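Local atomic coordinates of delta-1-pyrroline-5-carboxylate dehydrogenase, mitochondrial (Mus musculus, PDB entry 4E3X), a protein that oxidises L-glutamate gamma-semialdehyde to L-glutamate with NAD+, the second step of proline breakdown in mitochondria. Residues L101-I106 and G270-S275; A224-V229 and R540-Q545; I282-S287 and K292-Q297; Q300-D303 and T307-R310. One frame throughout, in Å; residues are numbered along the deposited sequence. Where two conformers were deposited one is given.

Contact 1: L101-I106 and G270-S275; sequences LLNRAI and GDTVTS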
loop_
_atom_site.group_PDB
_atom_site.type_symbol
_atom_site.label_atom_id
_atom_site.label_comp_id
_atom_site.label_asym_id
_atom_site.label_seq_id
_atom_site.Cartn_x
_atom_site.Cartn_y
_atom_site.Cartn_z
ATOM N N LEU B 101 -2.731 -21.322 -22.108
ATOM C CA LEU B 101 -1.800 -20.304 -22.575
ATOM C C LEU B 101 -1.478 -19.317 -21.460
ATOM O O LEU B 101 -0.338 -18.885 -21.318
ATOM C CB LEU B 101 -2.334 -19.579 -23.817
ATOM C CG LEU B 101 -1.410 -18.503 -24.389
ATOM C CD1 LEU B 101 -0.054 -19.107 -24.746
ATOM C CD2 LEU B 101 -2.059 -17.878 -25.602
ATOM N N LEU B 102 -2.484 -18.962 -20.669
ATOM C CA LEU B 102 -2.249 -18.068 -19.549
ATOM C C LEU B 102 -1.268 -18.687 -18.558
ATOM O O LEU B 102 -0.363 -18.018 -18.068
ATOM C CB LEU B 102 -3.568 -17.713 -18.868
ATOM C CG LEU B 102 -4.515 -16.820 -19.676
ATOM C CD1 LEU B 102 -5.834 -16.683 -18.947
ATOM C CD2 LEU B 102 -3.905 -15.441 -19.962
ATOM N N ASN B 103 -1.440 -19.970 -18.267
ATOM C CA ASN B 103 -0.519 -20.626 -17.357
ATOM C C ASN B 103 0.893 -20.754 -17.935
ATOM O O ASN B 103 1.880 -20.622 -17.213
ATOM C CB ASN B 103 -1.086 -21.968 -16.885
ATOM C CG ASN B 103 -2.131 -21.797 -15.778
ATOM O OD1 ASN B 103 -3.258 -22.288 -15.874
ATOM N ND2 ASN B 103 -1.760 -21.073 -14.735
ATOM N N ARG B 104 0.987 -20.995 -19.240
ATOM C CA ARG B 104 2.277 -21.001 -19.916
ATOM C C ARG B 104 2.944 -19.636 -19.805
ATOM O O ARG B 104 4.158 -19.536 -19.590
ATOM C CB ARG B 104 2.097 -21.346 -21.386
ATOM C CG ARG B 104 3.404 -21.408 -22.117
ATOM C CD ARG B 104 3.387 -22.529 -23.116
ATOM N NE ARG B 104 2.735 -22.129 -24.355
ATOM C CZ ARG B 104 3.322 -21.381 -25.280
ATOM N NH1 ARG B 104 4.549 -20.931 -25.076
ATOM N NH2 ARG B 104 2.684 -21.078 -26.399
ATOM N N ALA B 105 2.146 -18.582 -19.956
ATOM C CA ALA B 105 2.657 -17.220 -19.859
ATOM C C ALA B 105 3.179 -16.920 -18.460
ATOM O O ALA B 105 4.224 -16.287 -18.311
ATOM C CB ALA B 105 1.577 -16.222 -20.244
ATOM N N ILE B 106 2.446 -17.370 -17.440
ATOM C CA ILE B 106 2.902 -17.230 -16.056
ATOM C C ILE B 106 4.244 -17.931 -15.854
ATOM O O ILE B 106 5.188 -17.344 -15.324
ATOM C CB ILE B 106 1.864 -17.792 -15.054
ATOM C CG1 ILE B 106 0.612 -16.904 -15.023
ATOM C CG2 ILE B 106 2.474 -17.937 -13.657
ATOM C CD1 ILE B 106 -0.581 -17.545 -14.332
ATOM N N GLY B 270 -9.278 -13.730 -14.734
ATOM C CA GLY B 270 -9.286 -13.577 -13.290
ATOM C C GLY B 270 -9.187 -14.911 -12.572
ATOM O O GLY B 270 -8.429 -15.047 -11.613
ATOM N N ASP B 271 -9.937 -15.905 -13.048
ATOM C CA ASP B 271 -9.910 -17.248 -12.464
ATOM C C ASP B 271 -8.498 -17.816 -12.517
ATOM O O ASP B 271 -8.006 -18.408 -11.549
ATOM C CB ASP B 271 -10.825 -18.224 -13.219
ATOM C CG ASP B 271 -12.304 -17.909 -13.077
ATOM O OD1 ASP B 271 -12.688 -17.014 -12.292
ATOM O OD2 ASP B 271 -13.090 -18.598 -13.760
ATOM N N THR B 272 -7.857 -17.668 -13.672
ATOM C CA THR B 272 -6.536 -18.254 -13.867
ATOM C C THR B 272 -5.482 -17.578 -12.987
ATOM O O THR B 272 -4.732 -18.251 -12.269
ATOM C CB THR B 272 -6.097 -18.190 -15.333
ATOM O OG1 THR B 272 -7.100 -18.786 -16.161
ATOM C CG2 THR B 272 -4.774 -18.929 -15.516
ATOM N N VAL B 273 -5.421 -16.249 -13.013
ATOM C CA VAL B 273 -4.369 -15.593 -12.242
ATOM C C VAL B 273 -4.557 -15.759 -10.728
ATOM O O VAL B 273 -3.573 -15.917 -9.997
ATOM C CB VAL B 273 -4.135 -14.110 -12.646
ATOM C CG1 VAL B 273 -3.824 -14.004 -14.141
ATOM C CG2 VAL B 273 -5.318 -13.236 -12.265
ATOM N N THR B 274 -5.803 -15.751 -10.253
ATOM C CA THR B 274 -6.060 -15.919 -8.822
ATOM C C THR B 274 -5.930 -17.368 -8.362
ATOM O O THR B 274 -5.973 -17.635 -7.173
ATOM C CB THR B 274 -7.433 -15.344 -8.395
ATOM O OG1 THR B 274 -8.488 -16.036 -9.084
ATOM C CG2 THR B 274 -7.502 -13.838 -8.676
ATOM N N SER B 275 -5.750 -18.285 -9.308
ATOM C CA SER B 275 -5.516 -19.691 -8.988
ATOM C C SER B 275 -4.034 -20.032 -8.914
ATOM O O SER B 275 -3.686 -21.162 -8.559
ATOM C CB SER B 275 -6.183 -20.607 -10.016
ATOM O OG SER B 275 -7.589 -20.551 -9.894
#
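T272 touches L102 and N103, one turn of helix 266-274 against one turn of helix 99-118. The contact is van der Waals packing, and no hydrogen bond crosses it. T272 CG2 lies between L102 CB and N103, while OG1 and CB meet L102 CD1. The methyl CG2 is anti to the backbone N and comes 3.8 Å from L102 CB. The same methyl is 3.9 Å from N103 CG. On the other branch, OG1 sits beside its own backbone N. L102 CD1 approaches it at 3.7 Å from T272 OG1, and T272 CB is nearly as close. The hydroxyl is hydrogen-bonded to T268 O one turn earlier in its own helix, which fixes the rotation of the side chain and turns CG2 to N103. Further along, T274 OG1 bonds to G270 O at 2.7 Å. That oxygen also accepts T274 N, from the other face of the carbonyl plane. The two helices meet beside the Rossmann-type nucleotide-binding sheet. V273 and I106 both lean on F203 of strand 203-207. L101 and A105 face strand 62-68, while T274 packs on helix 288-300.

Contact 2: A224-V229 and R540-Q545; sequences ALMGNV and RWTSPQ
M226 packs on W541 and T542 just where helix 213-225 ends. Its CB is 3.6 Å from W541 O and also touches W541 CB. CG follows, still near W541 CB at 4.2 Å. The chain then bends at both chi2 and chi3. This double bend brings the terminal CE of M226 to T542 CB, 4.2 Å away. The whole side chain is buried. The helix stops here in a Schellman motif. G227, with positive phi, is the C-prime residue, its N bonded to A224 O at 3.0 Å, and N228 N returns to P223 O. A side chain at G227 would be jammed against the carbonyl O of M226. The turn sets N228 against W541. N228 ND2 donates to W541 O at 2.9 Å, with an N-H...O angle of 169°. The oxygen is in the N228 amide plane, and the donor lies in the carbonyl plane on a lone pair. The amide stands nearly upright to the indole, the planes 84° apart. The N228 ND2 also bonds to P223 O, and its OD1 accepts L200 N, so the buried amide is held at both ends. T542 OG1 bonds to R198 O of strand 191-199, with which strand 542-550 pairs antiparallel. Beyond it, S543 OG and P544 O both bond to N529 ND2 of the second subunit.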
loop_
_atom_site.group_PDB
_atom_site.type_symbol
_atom_site.label_atom_id
_atom_site.label_comp_id
_atom_site.label_asym_id
_atom_site.label_seq_id
_atom_site.Cartn_x
_atom_site.Cartn_y
_atom_site.Cartn_z
ATOM N N ALA B 224 6.321 -3.357 -14.297
ATOM C CA ALA B 224 7.505 -3.850 -14.990
ATOM C C ALA B 224 8.734 -2.983 -14.692
ATOM O O ALA B 224 9.838 -3.499 -14.484
ATOM C CB ALA B 224 7.253 -3.940 -16.486
ATOM N N LEU B 225 8.548 -1.668 -14.676
ATOM C CA LEU B 225 9.623 -0.743 -14.329
ATOM C C LEU B 225 10.268 -1.092 -12.992
ATOM O O LEU B 225 11.489 -0.983 -12.830
ATOM C CB LEU B 225 9.083 0.685 -14.281
ATOM C CG LEU B 225 9.998 1.773 -13.725
ATOM C CD1 LEU B 225 11.175 2.046 -14.663
ATOM C CD2 LEU B 225 9.163 3.031 -13.483
ATOM N N MET B 226 9.447 -1.542 -12.044
ATOM C CA MET B 226 9.911 -1.841 -10.696
ATOM C C MET B 226 10.430 -3.268 -10.534
ATOM O O MET B 226 10.635 -3.733 -9.420
ATOM C CB MET B 226 8.797 -1.548 -9.689
ATOM C CG MET B 226 8.298 -0.111 -9.750
ATOM S SD MET B 226 9.584 1.138 -9.593
ATOM C CE MET B 226 10.022 0.965 -7.869
ATOM N N GLY B 227 10.683 -3.945 -11.647
ATOM C CA GLY B 227 11.302 -5.261 -11.584
ATOM C C GLY B 227 10.337 -6.422 -11.545
ATOM O O GLY B 227 10.732 -7.553 -11.275
ATOM N N ASN B 228 9.065 -6.140 -11.798
ATOM C CA ASN B 228 8.069 -7.196 -11.881
ATOM C C ASN B 228 7.912 -7.764 -13.278
ATOM O O ASN B 228 8.312 -7.147 -14.268
ATOM C CB ASN B 228 6.721 -6.676 -11.403
ATOM C CG ASN B 228 6.779 -6.230 -9.974
ATOM O OD1 ASN B 228 6.840 -7.065 -9.080
ATOM N ND2 ASN B 228 6.810 -4.913 -9.747
ATOM N N VAL B 229 7.314 -8.947 -13.337
ATOM C CA VAL B 229 6.855 -9.515 -14.590
ATOM C C VAL B 229 5.328 -9.528 -14.572
ATOM O O VAL B 229 4.709 -9.627 -13.515
ATOM C CB VAL B 229 7.445 -10.917 -14.855
ATOM C CG1 VAL B 229 8.956 -10.824 -14.998
ATOM C CG2 VAL B 229 7.061 -11.899 -13.755
ATOM N N ARG B 540 3.774 0.722 -4.554
ATOM C CA ARG B 540 2.932 -0.468 -4.457
ATOM C C ARG B 540 3.568 -1.678 -5.144
ATOM O O ARG B 540 3.191 -2.822 -4.868
ATOM C CB ARG B 540 1.548 -0.222 -5.059
ATOM C CG ARG B 540 0.680 0.794 -4.300
ATOM C CD ARG B 540 0.480 0.449 -2.801
ATOM N NE ARG B 540 -0.385 -0.717 -2.569
ATOM C CZ ARG B 540 -0.142 -1.685 -1.681
ATOM N NH1 ARG B 540 0.965 -1.667 -0.950
ATOM N NH2 ARG B 540 -1.001 -2.690 -1.535
ATOM N N TRP B 541 4.538 -1.439 -6.033
ATOM C CA TRP B 541 5.090 -2.512 -6.866
ATOM C C TRP B 541 6.511 -2.909 -6.478
ATOM O O TRP B 541 7.179 -3.635 -7.208
ATOM C CB TRP B 541 4.967 -2.164 -8.364
ATOM C CG TRP B 541 3.586 -1.685 -8.655
ATOM C CD1 TRP B 541 3.212 -0.423 -9.011
ATOM C CD2 TRP B 541 2.376 -2.440 -8.518
ATOM N NE1 TRP B 541 1.842 -0.344 -9.119
ATOM C CE2 TRP B 541 1.307 -1.572 -8.827
ATOM C CE3 TRP B 541 2.090 -3.768 -8.171
ATOM C CZ2 TRP B 541 -0.023 -1.984 -8.789
ATOM C CZ3 TRP B 541 0.773 -4.177 -8.145
ATOM C CH2 TRP B 541 -0.270 -3.289 -8.462
ATOM N N THR B 542 6.954 -2.450 -5.314
ATOM C CA THR B 542 8.226 -2.885 -4.756
ATOM C C THR B 542 8.008 -3.408 -3.338
ATOM O O THR B 542 7.137 -2.915 -2.609
ATOM C CB THR B 542 9.302 -1.750 -4.786
ATOM O OG1 THR B 542 10.500 -2.195 -4.142
ATOM C CG2 THR B 542 8.826 -0.495 -4.074
ATOM N N SER B 543 8.785 -4.422 -2.966
ATOM C CA SER B 543 8.785 -4.969 -1.620
ATOM C C SER B 543 10.210 -4.806 -1.089
ATOM O O SER B 543 11.085 -5.619 -1.389
ATOM C CB SER B 543 8.387 -6.450 -1.670
ATOM O OG SER B 543 8.378 -7.035 -0.383
ATOM N N PRO B 544 10.468 -3.722 -0.343
ATOM C CA PRO B 544 11.871 -3.413 -0.037
ATOM C C PRO B 544 12.544 -4.416 0.895
ATOM O O PRO B 544 11.903 -5.025 1.752
ATOM C CB PRO B 544 11.787 -2.031 0.625
ATOM C CG PRO B 544 10.483 -1.445 0.109
ATOM C CD PRO B 544 9.560 -2.630 0.051
ATOM N N GLN B 545 13.845 -4.590 0.691
ATOM C CA GLN B 545 14.701 -5.329 1.600
ATOM C C GLN B 545 15.712 -4.354 2.166
ATOM O O GLN B 545 16.177 -3.474 1.454
ATOM C CB GLN B 545 15.437 -6.417 0.826
ATOM C CG GLN B 545 16.449 -7.217 1.640
ATOM C CD GLN B 545 17.333 -8.063 0.763
ATOM O OE1 GLN B 545 17.838 -7.592 -0.256
ATOM N NE2 GLN B 545 17.512 -9.330 1.138
#

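Contact 3: I282-S287 and K292-Q297; sequences INFTGS and KHLWRQ. With PRO (proline), chain C.
F284 swings its ring out with CG anti to the backbone N (chi1 176°), and L294 holds CG beside its own N (chi1 -69°). These torsions bring L294 CD1 to 3.9 Å from F284 CD2, the two side chains crossing at about a right angle. The contact closes a beta-alpha-beta unit of the Rossmann-type domain, in which strand 279-285 leads into helix 288-300 and on to strand 310-314. I282 CD1 adds to the apolar layer at 4.3 Å from L294 CB. At the strand end, G286 and S287 belong to the NAD+ site. A CB on G286 would run into F284 CZ. S287 N-caps the helix with its side chain. Further along the helix, K292 bends at chi3 (-49°) and sets NZ 2.8 Å from O of a bound proline, a hydrogen bond. NZ also makes a salt bridge to D303 of the second subunit, whose L302 O bonds the same proline. An alanine in place of K292 would probably leave the proline carboxylate without this donor and deprive D303 of the second subunit of one of its cationic partners. The lysine shaft touches the ligand too, with K292 CD 3.2 Å from that proline O.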
loop_
_atom_site.group_PDB
_atom_site.type_symbol
_atom_site.label_atom_id
_atom_site.label_comp_id
_atom_site.label_asym_id
_atom_site.label_seq_id
_atom_site.Cartn_x
_atom_site.Cartn_y
_atom_site.Cartn_z
ATOM N N ILE B 282 -2.445 -7.511 -8.435
ATOM C CA ILE B 282 -3.370 -7.216 -9.505
ATOM C C ILE B 282 -3.436 -5.705 -9.622
ATOM O O ILE B 282 -3.684 -5.005 -8.638
ATOM C CB ILE B 282 -4.768 -7.796 -9.227
ATOM C CG1 ILE B 282 -4.697 -9.322 -9.074
ATOM C CG2 ILE B 282 -5.708 -7.428 -10.352
ATOM C CD1 ILE B 282 -6.019 -9.960 -8.692
ATOM N N ASN B 283 -3.193 -5.209 -10.830
ATOM C CA ASN B 283 -3.266 -3.781 -11.102
ATOM C C ASN B 283 -4.437 -3.583 -12.053
ATOM O O ASN B 283 -4.349 -3.912 -13.238
ATOM C CB ASN B 283 -1.958 -3.275 -11.716
ATOM C CG ASN B 283 -1.744 -1.781 -11.499
ATOM O OD1 ASN B 283 -2.499 -1.141 -10.765
ATOM N ND2 ASN B 283 -0.708 -1.219 -12.132
ATOM N N PHE B 284 -5.542 -3.084 -11.506
ATOM C CA PHE B 284 -6.837 -3.111 -12.162
ATOM C C PHE B 284 -7.417 -1.720 -12.365
ATOM O O PHE B 284 -7.325 -0.858 -11.490
ATOM C CB PHE B 284 -7.799 -3.926 -11.293
ATOM C CG PHE B 284 -9.220 -3.952 -11.803
ATOM C CD1 PHE B 284 -10.170 -3.042 -11.337
ATOM C CD2 PHE B 284 -9.611 -4.896 -12.742
ATOM C CE1 PHE B 284 -11.475 -3.075 -11.806
ATOM C CE2 PHE B 284 -10.908 -4.929 -13.216
ATOM C CZ PHE B 284 -11.841 -4.018 -12.747
ATOM N N THR B 285 -8.042 -1.511 -13.516
ATOM C CA THR B 285 -8.916 -0.354 -13.708
ATOM C C THR B 285 -10.145 -0.821 -14.476
ATOM O O THR B 285 -10.014 -1.442 -15.528
ATOM C CB THR B 285 -8.193 0.823 -14.407
ATOM O OG1 THR B 285 -7.091 1.253 -13.589
ATOM C CG2 THR B 285 -9.155 2.001 -14.616
ATOM N N GLY B 286 -11.325 -0.542 -13.926
ATOM C CA GLY B 286 -12.580 -1.031 -14.478
ATOM C C GLY B 286 -13.708 -0.853 -13.477
ATOM O O GLY B 286 -13.724 0.125 -12.734
ATOM N N SER B 287 -14.646 -1.802 -13.437
ATOM C CA SER B 287 -15.852 -1.652 -12.617
ATOM C C SER B 287 -15.652 -2.051 -11.157
ATOM O O SER B 287 -14.797 -2.879 -10.836
ATOM C CB SER B 287 -17.004 -2.480 -13.200
ATOM O OG SER B 287 -16.843 -3.855 -12.874
ATOM N N LYS B 292 -14.175 -6.055 -6.883
ATOM C CA LYS B 292 -14.585 -6.787 -5.689
ATOM C C LYS B 292 -14.503 -8.297 -5.894
ATOM O O LYS B 292 -14.095 -9.029 -4.995
ATOM C CB LYS B 292 -16.005 -6.404 -5.283
ATOM C CG LYS B 292 -16.123 -4.988 -4.733
ATOM C CD LYS B 292 -17.420 -4.764 -3.951
ATOM C CE LYS B 292 -18.626 -5.252 -4.704
ATOM N NZ LYS B 292 -19.888 -4.823 -4.034
ATOM N N HIS B 293 -14.903 -8.759 -7.075
ATOM C CA HIS B 293 -14.862 -10.181 -7.381
ATOM C C HIS B 293 -13.424 -10.705 -7.321
ATOM O O HIS B 293 -13.153 -11.735 -6.706
ATOM C CB HIS B 293 -15.466 -10.425 -8.765
ATOM C CG HIS B 293 -15.441 -11.855 -9.194
ATOM N ND1 HIS B 293 -16.169 -12.832 -8.554
ATOM C CD2 HIS B 293 -14.775 -12.474 -10.198
ATOM C CE1 HIS B 293 -15.959 -13.993 -9.150
ATOM N NE2 HIS B 293 -15.124 -13.802 -10.155
ATOM N N LEU B 294 -12.501 -9.977 -7.946
ATOM C CA LEU B 294 -11.087 -10.360 -7.895
ATOM C C LEU B 294 -10.560 -10.378 -6.460
ATOM O O LEU B 294 -9.815 -11.282 -6.067
ATOM C CB LEU B 294 -10.252 -9.420 -8.764
ATOM C CG LEU B 294 -10.498 -9.560 -10.263
ATOM C CD1 LEU B 294 -9.958 -8.351 -10.996
ATOM C CD2 LEU B 294 -9.879 -10.848 -10.810
ATOM N N TRP B 295 -10.943 -9.374 -5.681
ATOM C CA TRP B 295 -10.557 -9.299 -4.282
ATOM C C TRP B 295 -11.031 -10.538 -3.524
ATOM O O TRP B 295 -10.281 -11.120 -2.732
ATOM C CB TRP B 295 -11.136 -8.014 -3.698
ATOM C CG TRP B 295 -10.780 -7.659 -2.281
ATOM C CD1 TRP B 295 -11.000 -8.400 -1.150
ATOM C CD2 TRP B 295 -10.234 -6.414 -1.845
ATOM N NE1 TRP B 295 -10.595 -7.695 -0.039
ATOM C CE2 TRP B 295 -10.120 -6.475 -0.438
ATOM C CE3 TRP B 295 -9.821 -5.253 -2.508
ATOM C CZ2 TRP B 295 -9.605 -5.418 0.315
ATOM C CZ3 TRP B 295 -9.306 -4.210 -1.764
ATOM C CH2 TRP B 295 -9.205 -4.299 -0.362
ATOM N N ARG B 296 -12.268 -10.947 -3.769
ATOM C CA ARG B 296 -12.833 -12.121 -3.114
ATOM C C ARG B 296 -12.191 -13.431 -3.597
ATOM O O ARG B 296 -12.036 -14.377 -2.829
ATOM C CB ARG B 296 -14.362 -12.139 -3.274
ATOM C CG ARG B 296 -15.080 -11.075 -2.413
ATOM C CD ARG B 296 -16.597 -11.058 -2.634
ATOM N NE ARG B 296 -17.335 -10.520 -1.484
ATOM C CZ ARG B 296 -18.167 -9.478 -1.516
ATOM N NH1 ARG B 296 -18.388 -8.818 -2.641
ATOM N NH2 ARG B 296 -18.784 -9.091 -0.405
ATOM N N GLN B 297 -11.819 -13.485 -4.872
ATOM C CA GLN B 297 -11.114 -14.665 -5.370
ATOM C C GLN B 297 -9.751 -14.826 -4.704
ATOM O O GLN B 297 -9.342 -15.932 -4.353
ATOM C CB GLN B 297 -10.949 -14.611 -6.882
ATOM C CG GLN B 297 -12.257 -14.850 -7.611
ATOM C CD GLN B 297 -12.081 -14.994 -9.107
ATOM O OE1 GLN B 297 -11.579 -14.088 -9.767
ATOM N NE2 GLN B 297 -12.500 -16.135 -9.650
HETATM N N PRO C . -17.788 -1.485 -0.615
HETATM C CA PRO C . -18.447 -0.545 -1.527
HETATM C C PRO C . -19.253 -1.304 -2.561
HETATM O O PRO C . -19.185 -2.532 -2.582
HETATM C CB PRO C . -17.271 0.169 -2.202
HETATM C CG PRO C . -16.090 -0.082 -1.306
HETATM C CD PRO C . -16.322 -1.447 -0.763
HETATM O OXT PRO C . -19.977 -0.718 -3.372
#

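Contact 4: Q300-D303 and T307-R310; sequences QNLD and TFPR. With PRO (proline), chain I.
L302 and F308 cross at a slant, with the leucine's CD1 at the ring atom CD2 of the phenylalanine, 4.2 Å away. L302 can reach it because its CG is anti to the backbone N (chi1 -160°), which brings the end of the side chain nearer than its CB direction would suggest. The same CD1 touches the pyrrolidine of P309, 4.3 Å from P309 CD. One methyl thus sits against two neighbouring rings. F308 offers a face to a bound proline. The ligand's CG lies 3.7 Å above the F308 ring plane, offset toward the rim and nearest CE1. The ligand's N donates to L302 O at 2.8 Å. L302 therefore uses its backbone on the ligand and its side chain on the phenylalanine beside it. An alanine in place of F308 would probably take the apolar cover from one side of the proline ring and leave L302 CD1 with P309 as its remaining partner here. F291 of the second subunit meets the F308 ring edge-to-face, and T307 OG1 bonds to R524 O of that subunit. K292 of the second subunit also bonds this proline, which places it at the dimer interface, away from the catalytic residues. Both segments belong to the connection between helix 288-300 and strand 310-314. N301 leaves the helix, and R310 opens the strand, its backbone bonding to C280 of strand 279-285.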
loop_
_atom_site.group_PDB
_atom_site.type_symbol
_atom_site.label_atom_id
_atom_site.label_comp_id
_atom_site.label_asym_id
_atom_site.label_seq_id
_atom_site.Cartn_x
_atom_site.Cartn_y
_atom_site.Cartn_z
ATOM N N GLN B 300 -10.414 -16.087 -1.176
ATOM C CA GLN B 300 -10.791 -17.497 -1.212
ATOM C C GLN B 300 -9.558 -18.378 -1.321
ATOM O O GLN B 300 -9.474 -19.424 -0.678
ATOM C CB GLN B 300 -11.732 -17.759 -2.393
ATOM C CG GLN B 300 -12.131 -19.222 -2.594
ATOM C CD GLN B 300 -12.915 -19.450 -3.883
ATOM O OE1 GLN B 300 -12.741 -18.731 -4.870
ATOM N NE2 GLN B 300 -13.782 -20.456 -3.877
ATOM N N ASN B 301 -8.607 -17.950 -2.144
ATOM C CA ASN B 301 -7.414 -18.745 -2.413
ATOM C C ASN B 301 -6.204 -18.363 -1.568
ATOM O O ASN B 301 -5.079 -18.743 -1.883
ATOM C CB ASN B 301 -7.068 -18.697 -3.899
ATOM C CG ASN B 301 -8.004 -19.536 -4.735
ATOM O OD1 ASN B 301 -8.808 -20.313 -4.205
ATOM N ND2 ASN B 301 -7.904 -19.398 -6.050
ATOM N N LEU B 302 -6.442 -17.644 -0.478
ATOM C CA LEU B 302 -5.350 -17.052 0.292
ATOM C C LEU B 302 -4.330 -18.074 0.799
ATOM O O LEU B 302 -3.149 -17.756 0.915
ATOM C CB LEU B 302 -5.904 -16.214 1.447
ATOM C CG LEU B 302 -4.971 -15.165 2.053
ATOM C CD1 LEU B 302 -4.473 -14.209 0.975
ATOM C CD2 LEU B 302 -5.681 -14.407 3.159
ATOM N N ASP B 303 -4.777 -19.296 1.087
ATOM C CA ASP B 303 -3.873 -20.345 1.576
ATOM C C ASP B 303 -2.759 -20.673 0.586
ATOM O O ASP B 303 -1.641 -20.980 0.989
ATOM C CB ASP B 303 -4.617 -21.656 1.855
ATOM C CG ASP B 303 -5.646 -21.547 2.964
ATOM O OD1 ASP B 303 -5.607 -20.587 3.751
ATOM O OD2 ASP B 303 -6.493 -22.460 3.056
ATOM N N THR B 307 2.922 -15.368 -1.112
ATOM C CA THR B 307 2.854 -14.187 -0.259
ATOM C C THR B 307 1.460 -13.579 -0.343
ATOM O O THR B 307 0.559 -14.162 -0.948
ATOM C CB THR B 307 3.955 -13.150 -0.587
ATOM O OG1 THR B 307 4.011 -12.161 0.453
ATOM C CG2 THR B 307 3.710 -12.475 -1.933
ATOM N N PHE B 308 1.276 -12.419 0.272
ATOM C CA PHE B 308 -0.022 -11.758 0.281
ATOM C C PHE B 308 -0.133 -10.855 -0.937
ATOM O O PHE B 308 0.596 -9.870 -1.039
ATOM C CB PHE B 308 -0.173 -10.951 1.572
ATOM C CG PHE B 308 -0.238 -11.812 2.804
ATOM C CD1 PHE B 308 0.906 -12.098 3.534
ATOM C CD2 PHE B 308 -1.435 -12.381 3.199
ATOM C CE1 PHE B 308 0.844 -12.917 4.654
ATOM C CE2 PHE B 308 -1.504 -13.195 4.317
ATOM C CZ PHE B 308 -0.366 -13.468 5.042
ATOM N N PRO B 309 -1.053 -11.181 -1.870
ATOM C CA PRO B 309 -1.117 -10.349 -3.079
ATOM C C PRO B 309 -1.570 -8.918 -2.796
ATOM O O PRO B 309 -2.350 -8.671 -1.873
ATOM C CB PRO B 309 -2.131 -11.088 -3.968
ATOM C CG PRO B 309 -2.074 -12.532 -3.476
ATOM C CD PRO B 309 -1.911 -12.381 -1.980
ATOM N N ARG B 310 -1.077 -7.993 -3.609
ATOM C CA ARG B 310 -1.421 -6.581 -3.515
ATOM C C ARG B 310 -2.404 -6.204 -4.597
ATOM O O ARG B 310 -2.093 -6.309 -5.787
ATOM C CB ARG B 310 -0.174 -5.723 -3.674
ATOM C CG ARG B 310 0.815 -5.926 -2.564
ATOM C CD ARG B 310 2.030 -5.053 -2.743
ATOM N NE ARG B 310 2.982 -5.251 -1.651
ATOM C CZ ARG B 310 4.046 -4.488 -1.443
ATOM N NH1 ARG B 310 4.307 -3.469 -2.256
ATOM N NH2 ARG B 310 4.859 -4.749 -0.427
HETATM N N PRO I . -0.538 -17.718 1.888
HETATM C CA PRO I . 0.413 -18.291 2.840
HETATM C C PRO I . -0.336 -19.070 3.902
HETATM O O PRO I . -1.565 -19.062 3.906
HETATM C CB PRO I . 1.072 -17.053 3.456
HETATM C CG PRO I . 0.837 -15.957 2.492
HETATM C CD PRO I . -0.516 -16.246 1.933
HETATM O OXT PRO I . 0.264 -19.709 4.766
#

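In the fold
Contacts 3 and 4 share one beta-alpha-beta unit, their centres about 13 Å apart. I282 N and R310 O, 2.9 Å apart, probably hydrogen-bond. The prolines they hold occupy equivalent sites, one on each subunit's K292. Segment 270-275 of contact 1 lies on the helix before this unit; D271 OD1 and Q297 NE2, 2.8 Å apart, tie it to contact 3, and T274 O meets N301 ND2 of contact 4. Contact 2 brings in the C-terminal strand: R310 NH1 reaches T542 O at 2.9 Å, and W541 packs on N283. The side chain of F284 is about 6 Å from that of the proton acceptor E314, and T285 touches it. The side chain of W541 is about 10 Å from that of E314.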